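Local coordinates for protein AHL synthase (Burkholderia glumae, PDB 3P2H) that probably makes acyl-homoserine lactone quorum-sensing signals from fatty acyl-ACP and S-adenosyl-L-methionine, releasing methylthioadenosine, and here holds an inhibitor together with that product, at residues H159-P164 / A174-I179; S21-V26 / L100-A105; W118-M123 / R149-I154. The protein carries 3 engineered substitutions. One frame throughout, in Å; residues are numbered along the deposited sequence.

Interaction 1: H159-P164 / A174-I179. With NOO (N-(3-oxocyclohex-1-en-1-yl)octanamide), chain C.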
loop_
_atom_site.group_PDB
_atom_site.type_symbol
_atom_site.label_atom_id
_atom_site.label_comp_id
_atom_site.label_asym_id
_atom_site.label_seq_id
_atom_site.Cartn_x
_atom_site.Cartn_y
_atom_site.Cartn_z
ATOM N N HIS A 159 14.473 1.481 0.339
ATOM C CA HIS A 159 15.451 1.665 1.400
ATOM C C HIS A 159 14.719 1.977 2.698
ATOM O O HIS A 159 13.616 2.521 2.693
ATOM C CB HIS A 159 16.482 2.759 1.052
ATOM C CG HIS A 159 15.888 4.081 0.680
ATOM N ND1 HIS A 159 15.349 4.334 -0.563
ATOM C CD2 HIS A 159 15.765 5.233 1.383
ATOM C CE1 HIS A 159 14.923 5.583 -0.610
ATOM N NE2 HIS A 159 15.163 6.150 0.558
ATOM N N ARG A 160 15.340 1.625 3.812
ATOM C CA ARG A 160 14.724 1.810 5.116
ATOM C C ARG A 160 14.621 3.233 5.649
ATOM O O ARG A 160 15.533 4.050 5.481
ATOM C CB ARG A 160 15.439 0.912 6.127
ATOM C CG ARG A 160 15.269 -0.555 5.791
ATOM C CD ARG A 160 15.950 -1.477 6.780
ATOM N NE ARG A 160 15.600 -2.868 6.505
ATOM C CZ ARG A 160 16.041 -3.908 7.201
ATOM N NH1 ARG A 160 16.864 -3.726 8.225
ATOM N NH2 ARG A 160 15.653 -5.131 6.873
ATOM N N ALA A 161 13.489 3.519 6.287
ATOM C CA ALA A 161 13.230 4.829 6.884
ATOM C C ALA A 161 13.396 4.714 8.399
ATOM O O ALA A 161 13.305 5.705 9.122
ATOM C CB ALA A 161 11.814 5.297 6.549
ATOM N N GLY A 162 13.643 3.490 8.862
ATOM C CA GLY A 162 13.831 3.229 10.283
ATOM C C GLY A 162 14.372 1.827 10.521
ATOM O O GLY A 162 14.490 1.033 9.587
ATOM N N ALA A 163 14.706 1.515 11.770
ATOM C CA ALA A 163 15.232 0.197 12.103
ATOM C C ALA A 163 14.081 -0.795 12.194
ATOM O O ALA A 163 12.979 -0.432 12.590
ATOM C CB ALA A 163 15.989 0.252 13.442
ATOM N N PRO A 164 14.320 -2.061 11.818
ATOM C CA PRO A 164 13.269 -3.078 11.875
ATOM C C PRO A 164 12.852 -3.416 13.303
ATOM O O PRO A 164 13.649 -3.340 14.234
ATOM C CB PRO A 164 13.894 -4.265 11.146
ATOM C CG PRO A 164 15.349 -4.094 11.409
ATOM C CD PRO A 164 15.551 -2.614 11.228
ATOM N N ALA A 174 9.847 0.519 8.565
ATOM C CA ALA A 174 9.351 1.668 7.820
ATOM C C ALA A 174 10.182 1.633 6.542
ATOM O O ALA A 174 11.410 1.572 6.600
ATOM C CB ALA A 174 9.600 2.947 8.593
ATOM N N CYS A 175 9.520 1.675 5.393
ATOM C CA CYS A 175 10.230 1.565 4.124
ATOM C C CYS A 175 9.949 2.663 3.105
ATOM O O CYS A 175 8.804 3.092 2.929
ATOM C CB CYS A 175 9.899 0.193 3.516
ATOM S SG CYS A 175 10.723 -0.301 1.974
ATOM N N TRP A 176 11.016 3.117 2.452
ATOM C CA TRP A 176 10.933 4.126 1.406
ATOM C C TRP A 176 11.021 3.400 0.067
ATOM O O TRP A 176 11.641 2.341 -0.033
ATOM C CB TRP A 176 12.138 5.077 1.418
ATOM C CG TRP A 176 12.255 6.089 2.507
ATOM C CD1 TRP A 176 13.158 6.085 3.530
ATOM C CD2 TRP A 176 11.530 7.321 2.617
ATOM N NE1 TRP A 176 13.049 7.241 4.265
ATOM C CE2 TRP A 176 12.056 8.017 3.728
ATOM C CE3 TRP A 176 10.491 7.906 1.881
ATOM C CZ2 TRP A 176 11.576 9.272 4.124
ATOM C CZ3 TRP A 176 10.014 9.158 2.274
ATOM C CH2 TRP A 176 10.559 9.823 3.387
ATOM N N ILE A 177 10.403 3.976 -0.953
ATOM C CA ILE A 177 10.502 3.465 -2.314
ATOM C C ILE A 177 10.685 4.733 -3.144
ATOM O O ILE A 177 9.768 5.557 -3.227
ATOM C CB ILE A 177 9.233 2.737 -2.808
ATOM C CG1 ILE A 177 9.135 1.344 -2.186
ATOM C CG2 ILE A 177 9.283 2.593 -4.321
ATOM C CD1 ILE A 177 7.954 0.530 -2.709
ATOM N N ASP A 178 11.871 4.913 -3.721
ATOM C CA ASP A 178 12.134 6.093 -4.539
ATOM C C ASP A 178 11.556 5.898 -5.927
ATOM O O ASP A 178 11.860 4.912 -6.593
ATOM C CB ASP A 178 13.639 6.360 -4.680
ATOM C CG ASP A 178 14.263 6.910 -3.414
ATOM O OD1 ASP A 178 13.521 7.227 -2.464
ATOM O OD2 ASP A 178 15.507 7.035 -3.377
ATOM N N ILE A 179 10.719 6.830 -6.360
ATOM C CA ILE A 179 10.145 6.738 -7.693
ATOM C C ILE A 179 11.170 7.344 -8.652
ATOM O O ILE A 179 11.002 8.450 -9.160
ATOM C CB ILE A 179 8.797 7.492 -7.781
ATOM C CG1 ILE A 179 7.813 6.896 -6.768
ATOM C CG2 ILE A 179 8.223 7.373 -9.195
ATOM C CD1 ILE A 179 6.458 7.604 -6.691
HETATM C C1 NOO C . 1.947 -8.724 3.389
HETATM O O1 NOO C . 2.864 -9.535 3.312
HETATM C C2 NOO C . 2.188 -7.219 3.408
HETATM C C3 NOO C . 1.334 -6.335 4.081
HETATM C C4 NOO C . 0.008 -6.907 4.625
HETATM C C5 NOO C . -0.576 -8.122 3.801
HETATM C C6 NOO C . 0.477 -9.234 3.505
HETATM N N7 NOO C . 1.598 -4.921 4.320
HETATM C C8 NOO C . 0.838 -3.726 4.219
HETATM O O8 NOO C . -0.262 -3.555 4.736
HETATM C C9 NOO C . 1.397 -2.529 3.418
HETATM C C10 NOO C . 2.883 -2.513 2.975
HETATM C C11 NOO C . 3.378 -1.045 2.866
HETATM C C12 NOO C . 4.317 -0.822 1.668
HETATM C C13 NOO C . 4.885 0.614 1.668
HETATM C C14 NOO C . 6.300 0.664 1.061
HETATM C C15 NOO C . 6.770 2.105 0.844
HETATM O O HOH W 1 11.208 1.111 11.109
#
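H159 and W176 form an antiparallel hydrogen-bonded pair, clamped by two backbone bonds: W176 N to H159 O at 2.7 Å and H159 N to W176 O at 3.0 Å. Two residues further on, A161 N bonds to A174 O at 2.9 Å in an almost straight bond (175°). Packing is tight on the face that carries W176. The CB of W176 sits over the H159 ring, 3.5 Å from its centroid, while the imidazole and the five-membered ring of the indole are tilted 22° from each other and so displaced that they scarcely overlap. The indole reaches along the neighbouring chain to A161, just past the end of strand 157-160, whose methyl CB meets W176 CD1 at 3.4 Å and also A174 CB at 3.8 Å. The opposite face is looser: R160 extends its chain into an exposed position and pairs with E148. Past A161 the two chains separate, and a water links A163 O to A174 N. Strand 170-178 lies between strands 157-160 and 138-144; C175 O and the I177 side chain border the last carbon of the inhibitor's octanoyl tail, and I177 packs on L124 of helix 120-133.

Interaction 2: S21-V26 / L100-A105. With NOO (N-(3-oxocyclohex-1-en-1-yl)octanamide), chain C; MTA (5'-deoxy-5'-methylthioadenosine), chain B.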
loop_
_atom_site.group_PDB
_atom_site.type_symbol
_atom_site.label_atom_id
_atom_site.label_comp_id
_atom_site.label_asym_id
_atom_site.label_seq_id
_atom_site.Cartn_x
_atom_site.Cartn_y
_atom_site.Cartn_z
ATOM N N SER A 21 -14.333 -6.618 2.237
ATOM C CA SER A 21 -14.378 -8.048 2.507
ATOM C C SER A 21 -13.017 -8.667 2.231
ATOM O O SER A 21 -12.542 -9.508 2.995
ATOM C CB SER A 21 -15.437 -8.722 1.627
ATOM O OG SER A 21 -15.508 -10.118 1.886
ATOM N N TYR A 22 -12.387 -8.254 1.135
ATOM C CA TYR A 22 -11.079 -8.790 0.799
ATOM C C TYR A 22 -10.077 -8.395 1.870
ATOM O O TYR A 22 -9.237 -9.197 2.267
ATOM C CB TYR A 22 -10.599 -8.275 -0.550
ATOM C CG TYR A 22 -9.220 -8.781 -0.900
ATOM C CD1 TYR A 22 -9.012 -10.118 -1.251
ATOM C CD2 TYR A 22 -8.117 -7.934 -0.858
ATOM C CE1 TYR A 22 -7.735 -10.590 -1.553
ATOM C CE2 TYR A 22 -6.843 -8.397 -1.155
ATOM C CZ TYR A 22 -6.658 -9.721 -1.502
ATOM O OH TYR A 22 -5.397 -10.169 -1.795
ATOM N N ARG A 23 -10.162 -7.155 2.340
ATOM C CA ARG A 23 -9.246 -6.703 3.376
ATOM C C ARG A 23 -9.491 -7.451 4.682
ATOM O O ARG A 23 -8.546 -7.774 5.398
ATOM C CB ARG A 23 -9.365 -5.187 3.572
ATOM C CG ARG A 23 -8.538 -4.409 2.552
ATOM C CD ARG A 23 -8.780 -2.910 2.602
ATOM N NE ARG A 23 -8.604 -2.340 3.931
ATOM C CZ ARG A 23 -8.639 -1.038 4.181
ATOM N NH1 ARG A 23 -8.832 -0.184 3.186
ATOM N NH2 ARG A 23 -8.500 -0.589 5.420
ATOM N N TYR A 24 -10.753 -7.736 4.987
ATOM C CA TYR A 24 -11.069 -8.469 6.205
ATOM C C TYR A 24 -10.403 -9.841 6.162
ATOM O O TYR A 24 -9.762 -10.269 7.118
ATOM C CB TYR A 24 -12.577 -8.676 6.359
ATOM C CG TYR A 24 -12.923 -9.467 7.605
ATOM C CD1 TYR A 24 -13.013 -8.839 8.849
ATOM C CD2 TYR A 24 -13.093 -10.853 7.554
ATOM C CE1 TYR A 24 -13.257 -9.568 10.014
ATOM C CE2 TYR A 24 -13.336 -11.596 8.715
ATOM C CZ TYR A 24 -13.414 -10.943 9.943
ATOM O OH TYR A 24 -13.626 -11.655 11.101
ATOM N N ARG A 25 -10.564 -10.532 5.042
ATOM C CA ARG A 25 -9.994 -11.861 4.891
ATOM C C ARG A 25 -8.469 -11.893 4.988
ATOM O O ARG A 25 -7.899 -12.823 5.550
ATOM C CB ARG A 25 -10.470 -12.470 3.571
ATOM C CG ARG A 25 -11.970 -12.786 3.590
ATOM C CD ARG A 25 -12.463 -13.327 2.261
ATOM N NE ARG A 25 -12.829 -12.261 1.335
ATOM C CZ ARG A 25 -12.605 -12.314 0.025
ATOM N NH1 ARG A 25 -12.016 -13.383 -0.494
ATOM N NH2 ARG A 25 -12.967 -11.307 -0.765
ATOM N N VAL A 26 -7.809 -10.871 4.460
ATOM C CA VAL A 26 -6.352 -10.825 4.500
ATOM C C VAL A 26 -5.780 -10.340 5.835
ATOM O O VAL A 26 -5.008 -11.044 6.492
ATOM C CB VAL A 26 -5.790 -9.909 3.390
ATOM C CG1 VAL A 26 -4.276 -9.781 3.544
ATOM C CG2 VAL A 26 -6.133 -10.471 2.021
ATOM N N LEU A 100 1.989 4.316 1.286
ATOM C CA LEU A 100 1.417 3.088 0.756
ATOM C C LEU A 100 1.091 2.205 1.954
ATOM O O LEU A 100 1.965 1.928 2.770
ATOM C CB LEU A 100 2.428 2.381 -0.153
ATOM C CG LEU A 100 1.989 1.043 -0.756
ATOM C CD1 LEU A 100 0.746 1.246 -1.609
ATOM C CD2 LEU A 100 3.123 0.455 -1.592
ATOM N N SER A 101 -0.167 1.791 2.076
ATOM C CA SER A 101 -0.578 0.929 3.182
ATOM C C SER A 101 -1.557 -0.142 2.701
ATOM O O SER A 101 -1.931 -0.162 1.533
ATOM C CB SER A 101 -1.220 1.754 4.303
ATOM O OG SER A 101 -2.331 2.486 3.826
ATOM N N ARG A 102 -1.969 -1.022 3.611
ATOM C CA ARG A 102 -2.893 -2.101 3.285
ATOM C C ARG A 102 -2.547 -2.680 1.916
ATOM O O ARG A 102 -3.384 -2.739 1.015
ATOM C CB ARG A 102 -4.339 -1.590 3.301
ATOM C CG ARG A 102 -4.857 -1.181 4.683
ATOM C CD ARG A 102 -4.846 -2.351 5.670
ATOM N NE ARG A 102 -5.647 -2.083 6.865
ATOM C CZ ARG A 102 -5.308 -1.242 7.841
ATOM N NH1 ARG A 102 -6.116 -1.072 8.879
ATOM N NH2 ARG A 102 -4.157 -0.576 7.789
ATOM N N PHE A 103 -1.297 -3.100 1.774
ATOM C CA PHE A 103 -0.803 -3.663 0.528
ATOM C C PHE A 103 -0.763 -5.182 0.638
ATOM O O PHE A 103 -0.124 -5.728 1.532
ATOM C CB PHE A 103 0.604 -3.132 0.237
ATOM C CG PHE A 103 1.160 -3.569 -1.086
ATOM C CD1 PHE A 103 0.784 -2.931 -2.258
ATOM C CD2 PHE A 103 2.076 -4.619 -1.157
ATOM C CE1 PHE A 103 1.311 -3.326 -3.484
ATOM C CE2 PHE A 103 2.608 -5.024 -2.384
ATOM C CZ PHE A 103 2.225 -4.374 -3.548
ATOM N N ALA A 104 -1.445 -5.859 -0.279
ATOM C CA ALA A 104 -1.486 -7.315 -0.271
ATOM C C ALA A 104 -1.781 -7.876 -1.657
ATOM O O ALA A 104 -2.420 -7.221 -2.487
ATOM C CB ALA A 104 -2.547 -7.790 0.713
ATOM N N ALA A 105 -1.318 -9.099 -1.894
ATOM C CA ALA A 105 -1.535 -9.781 -3.161
ATOM C C ALA A 105 -1.791 -11.264 -2.889
ATOM O O ALA A 105 -1.069 -11.894 -2.115
ATOM C CB ALA A 105 -0.327 -9.615 -4.058
HETATM C C1 NOO C . 1.947 -8.724 3.389
HETATM O O1 NOO C . 2.864 -9.535 3.312
HETATM C C2 NOO C . 2.188 -7.219 3.408
HETATM C C3 NOO C . 1.334 -6.335 4.081
HETATM C C4 NOO C . 0.008 -6.907 4.625
HETATM C C5 NOO C . -0.576 -8.122 3.801
HETATM C C6 NOO C . 0.477 -9.234 3.505
HETATM N N7 NOO C . 1.598 -4.921 4.320
HETATM C C8 NOO C . 0.838 -3.726 4.219
HETATM O O8 NOO C . -0.262 -3.555 4.736
HETATM C C9 NOO C . 1.397 -2.529 3.418
HETATM C C10 NOO C . 2.883 -2.513 2.975
HETATM C C11 NOO C . 3.378 -1.045 2.866
HETATM C C12 NOO C . 4.317 -0.822 1.668
HETATM C C13 NOO C . 4.885 0.614 1.668
HETATM C C14 NOO C . 6.300 0.664 1.061
HETATM C C15 NOO C . 6.770 2.105 0.844
HETATM C CS MTA B . 0.965 -2.142 9.562
HETATM S "S5'" MTA B . 1.849 -3.090 10.836
HETATM C "C5'" MTA B . 0.523 -4.176 11.444
HETATM C "C4'" MTA B . -0.130 -3.636 12.718
HETATM O "O4'" MTA B . -0.732 -2.351 12.396
HETATM C "C2'" MTA B . -2.529 -3.727 12.984
HETATM O "O2'" MTA B . -3.609 -4.065 13.860
HETATM C "C3'" MTA B . -1.239 -4.602 13.157
HETATM O "O3'" MTA B . -1.061 -4.923 14.542
HETATM C "C1'" MTA B . -1.977 -2.298 13.141
HETATM N N9 MTA B . -2.852 -1.282 12.520
HETATM C C8 MTA B . -3.224 -1.196 11.200
HETATM N N7 MTA B . -4.000 -0.176 10.997
HETATM C C5 MTA B . -4.184 0.473 12.177
HETATM C C6 MTA B . -4.914 1.636 12.593
HETATM N N6 MTA B . -5.649 2.360 11.672
HETATM N N1 MTA B . -4.869 2.013 13.913
HETATM C C2 MTA B . -4.150 1.314 14.841
HETATM N N3 MTA B . -3.453 0.205 14.455
HETATM C C4 MTA B . -3.439 -0.241 13.176
#
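Two arginines, R23 and R102, meet in a buried place with R23 NH2 only 3.5 Å from R102 NE. Their guanidinium planes stand 70° apart, and it is the aliphatic CG of R102 that lies over one face of the R23 group, 3.8 Å from R23 CZ. A bend at chi2 (-61°) folds the R102 chain past its neighbour. Acids probably offset the gathered charge: E43 forms salt bridges with both NE atoms, D48 takes R23 NH1 and D45 takes R102 NH1. The far end of R102 also faces the adenine of methylthioadenosine, whose N7 lies near the guanidinium plane and receives weak bonds from R102 NH1 at 3.1 Å and NH2 at 3.2 Å. Further along, contact is apolar. V26 CG1 touches A104 CB at 3.9 Å, and A104 CB lies 3.7 Å from inhibitor C5. The backbone also bonds to the inhibitor, weakly, F103 N to its amide O8 at 3.2 Å. The helical segment 21-26 crosses strand 103-105 at 85°, beside the corner at R102, where the methylthioadenosine site meets the inhibitor site, which probably overlaps that of the acyl chain, in an autoinducer synthase of the acetyltransferase clan.

Interaction 3: W118-M123 / R149-I154; sequences WSVRPM and RMFRRI. Engineered in segment 149-154: M150 (natural residue Leu).
V120 is the apolar centre of the contact, its two methyls meeting three side chains of helix 145-154. Its CG1, anti to the backbone N (chi1 169°), touches I154 CD1 at 3.7 Å and approaches the edge of the F151 ring, with CE1 at 3.9 Å and the methyl near the ring plane. The other methyl, CG2, points to the engineered M150, whose sulfur SD lies 3.8 Å away; the two side chains cross at about a right angle. In this way residues 120-121 of helix 120-133 are packed against helix 145-154. Both helices belong to the α/β fold of the autoinducer synthases, and F151 also touches the bound inhibitor, while V120 rests on F103 of strand 97-105. A second kind of contact involves the aliphatic part of a charged side chain. R121 lays its CG against I154 CG2 at 3.7 Å, and I154 CD1 reaches back to the R121 backbone, 3.7 Å from its N. The R121 chain then bends at chi3 (86°), and its guanidinium is weakly held by A186 O and a long ion pair with D188. Polar bonds between the two segments are absent; within helix 145-154, I154 N bonds to M150 O at 2.8 Å.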
loop_
_atom_site.group_PDB
_atom_site.type_symbol
_atom_site.label_atom_id
_atom_site.label_comp_id
_atom_site.label_asym_id
_atom_site.label_seq_id
_atom_site.Cartn_x
_atom_site.Cartn_y
_atom_site.Cartn_z
ATOM N N TRP A 118 5.026 -12.810 -8.533
ATOM C CA TRP A 118 4.831 -12.069 -9.765
ATOM C C TRP A 118 3.447 -11.431 -9.630
ATOM O O TRP A 118 2.896 -10.873 -10.583
ATOM C CB TRP A 118 4.884 -13.026 -10.961
ATOM C CG TRP A 118 6.286 -13.347 -11.429
ATOM C CD1 TRP A 118 6.812 -13.087 -12.664
ATOM C CD2 TRP A 118 7.338 -13.969 -10.668
ATOM N NE1 TRP A 118 8.125 -13.507 -12.722
ATOM C CE2 TRP A 118 8.472 -14.051 -11.512
ATOM C CE3 TRP A 118 7.432 -14.464 -9.360
ATOM C CZ2 TRP A 118 9.687 -14.607 -11.087
ATOM C CZ3 TRP A 118 8.644 -15.019 -8.936
ATOM C CH2 TRP A 118 9.754 -15.084 -9.800
ATOM N N SER A 119 2.898 -11.530 -8.418
ATOM C CA SER A 119 1.589 -10.975 -8.091
ATOM C C SER A 119 1.802 -9.609 -7.476
ATOM O O SER A 119 1.069 -8.656 -7.752
ATOM C CB SER A 119 0.875 -11.862 -7.078
ATOM O OG SER A 119 0.760 -13.187 -7.559
ATOM N N VAL A 120 2.814 -9.525 -6.624
ATOM C CA VAL A 120 3.145 -8.280 -5.958
ATOM C C VAL A 120 3.531 -7.219 -6.979
ATOM O O VAL A 120 3.098 -6.068 -6.891
ATOM C CB VAL A 120 4.319 -8.482 -4.972
ATOM C CG1 VAL A 120 4.838 -7.132 -4.478
ATOM C CG2 VAL A 120 3.865 -9.339 -3.802
ATOM N N ARG A 121 4.326 -7.616 -7.966
ATOM C CA ARG A 121 4.795 -6.672 -8.973
ATOM C C ARG A 121 3.726 -5.806 -9.640
ATOM O O ARG A 121 3.829 -4.580 -9.622
ATOM C CB ARG A 121 5.618 -7.391 -10.044
ATOM C CG ARG A 121 6.558 -6.445 -10.782
ATOM C CD ARG A 121 7.488 -7.184 -11.732
ATOM N NE ARG A 121 6.862 -7.397 -13.026
ATOM C CZ ARG A 121 6.995 -6.578 -14.068
ATOM N NH1 ARG A 121 7.746 -5.485 -13.980
ATOM N NH2 ARG A 121 6.356 -6.840 -15.196
ATOM N N PRO A 122 2.692 -6.421 -10.238
ATOM C CA PRO A 122 1.654 -5.612 -10.888
ATOM C C PRO A 122 0.939 -4.666 -9.922
ATOM O O PRO A 122 0.618 -3.530 -10.277
ATOM C CB PRO A 122 0.725 -6.661 -11.504
ATOM C CG PRO A 122 0.904 -7.859 -10.598
ATOM C CD PRO A 122 2.385 -7.860 -10.334
ATOM N N MET A 123 0.709 -5.132 -8.698
ATOM C CA MET A 123 0.053 -4.306 -7.693
ATOM C C MET A 123 0.927 -3.095 -7.374
ATOM O O MET A 123 0.440 -1.973 -7.274
ATOM C CB MET A 123 -0.206 -5.117 -6.419
ATOM C CG MET A 123 -1.375 -6.087 -6.513
ATOM S SD MET A 123 -2.949 -5.270 -6.902
ATOM C CE MET A 123 -3.009 -4.031 -5.616
ATOM N N ARG A 149 11.642 -7.763 1.194
ATOM C CA ARG A 149 12.525 -8.624 0.433
ATOM C C ARG A 149 12.008 -8.840 -0.984
ATOM O O ARG A 149 12.797 -8.945 -1.918
ATOM C CB ARG A 149 12.715 -9.962 1.155
ATOM C CG ARG A 149 13.506 -9.827 2.450
ATOM C CD ARG A 149 14.001 -11.175 2.953
ATOM N NE ARG A 149 12.938 -12.001 3.518
ATOM C CZ ARG A 149 12.388 -11.801 4.712
ATOM N NH1 ARG A 149 12.796 -10.797 5.480
ATOM N NH2 ARG A 149 11.442 -12.619 5.146
ATOM N N MET A 150 10.689 -8.902 -1.154
ATOM C CA MET A 150 10.135 -9.078 -2.493
ATOM C C MET A 150 10.349 -7.815 -3.317
ATOM O O MET A 150 10.593 -7.890 -4.524
ATOM C CB MET A 150 8.646 -9.425 -2.429
ATOM C CG MET A 150 8.386 -10.861 -1.987
ATOM S SD MET A 150 6.632 -11.277 -2.013
ATOM C CE MET A 150 6.138 -10.753 -0.338
ATOM N N PHE A 151 10.253 -6.656 -2.667
ATOM C CA PHE A 151 10.471 -5.386 -3.349
ATOM C C PHE A 151 11.906 -5.380 -3.865
ATOM O O PHE A 151 12.167 -4.982 -4.996
ATOM C CB PHE A 151 10.276 -4.200 -2.397
ATOM C CG PHE A 151 8.833 -3.915 -2.040
ATOM C CD1 PHE A 151 7.787 -4.492 -2.757
ATOM C CD2 PHE A 151 8.527 -3.040 -0.999
ATOM C CE1 PHE A 151 6.451 -4.197 -2.437
ATOM C CE2 PHE A 151 7.203 -2.741 -0.676
ATOM C CZ PHE A 151 6.164 -3.320 -1.397
ATOM N N ARG A 152 12.835 -5.823 -3.027
ATOM C CA ARG A 152 14.241 -5.877 -3.414
ATOM C C ARG A 152 14.410 -6.799 -4.613
ATOM O O ARG A 152 15.083 -6.452 -5.580
ATOM C CB ARG A 152 15.101 -6.374 -2.250
ATOM C CG ARG A 152 15.177 -5.392 -1.089
ATOM C CD ARG A 152 15.985 -5.952 0.084
ATOM N NE ARG A 152 16.133 -4.970 1.152
ATOM C CZ ARG A 152 16.639 -5.233 2.354
ATOM N NH1 ARG A 152 17.055 -6.457 2.658
ATOM N NH2 ARG A 152 16.725 -4.267 3.258
ATOM N N ARG A 153 13.785 -7.969 -4.557
ATOM C CA ARG A 153 13.880 -8.928 -5.648
ATOM C C ARG A 153 13.269 -8.372 -6.938
ATOM O O ARG A 153 13.791 -8.599 -8.029
ATOM C CB ARG A 153 13.178 -10.233 -5.272
ATOM C CG ARG A 153 13.443 -11.358 -6.259
ATOM C CD ARG A 153 14.906 -11.768 -6.186
ATOM N NE ARG A 153 15.282 -12.741 -7.206
ATOM C CZ ARG A 153 16.535 -13.127 -7.429
ATOM N NH1 ARG A 153 17.522 -12.623 -6.695
ATOM N NH2 ARG A 153 16.809 -13.999 -8.398
ATOM N N ILE A 154 12.160 -7.650 -6.809
ATOM C CA ILE A 154 11.500 -7.063 -7.971
ATOM C C ILE A 154 12.405 -6.019 -8.621
ATOM O O ILE A 154 12.299 -5.756 -9.818
ATOM C CB ILE A 154 10.139 -6.417 -7.587
ATOM C CG1 ILE A 154 9.143 -7.511 -7.194
ATOM C CG2 ILE A 154 9.591 -5.606 -8.753
ATOM C CD1 ILE A 154 7.777 -6.988 -6.791
#

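Overall arrangement
The contacts follow one another along the chain in the order 2, 3, 1. Interactions 1 and 2 reach the same mixed sheet, on opposite sides of the chain's centre, with centres about 20 Å apart and no direct touch, yet both border the inhibitor. Interaction 3 lies about 15 Å from interaction 1 and about 16 Å from interaction 2, centre to centre, and touches each: F151 packs on I177 and on F103, and S119 on A105. Strand 97-105 leads on to helix 120-133, and helix 145-154 to strand 157-160. Together the three contacts place strands and helices around one ligand site, with methylthioadenosine bound at the R102 end.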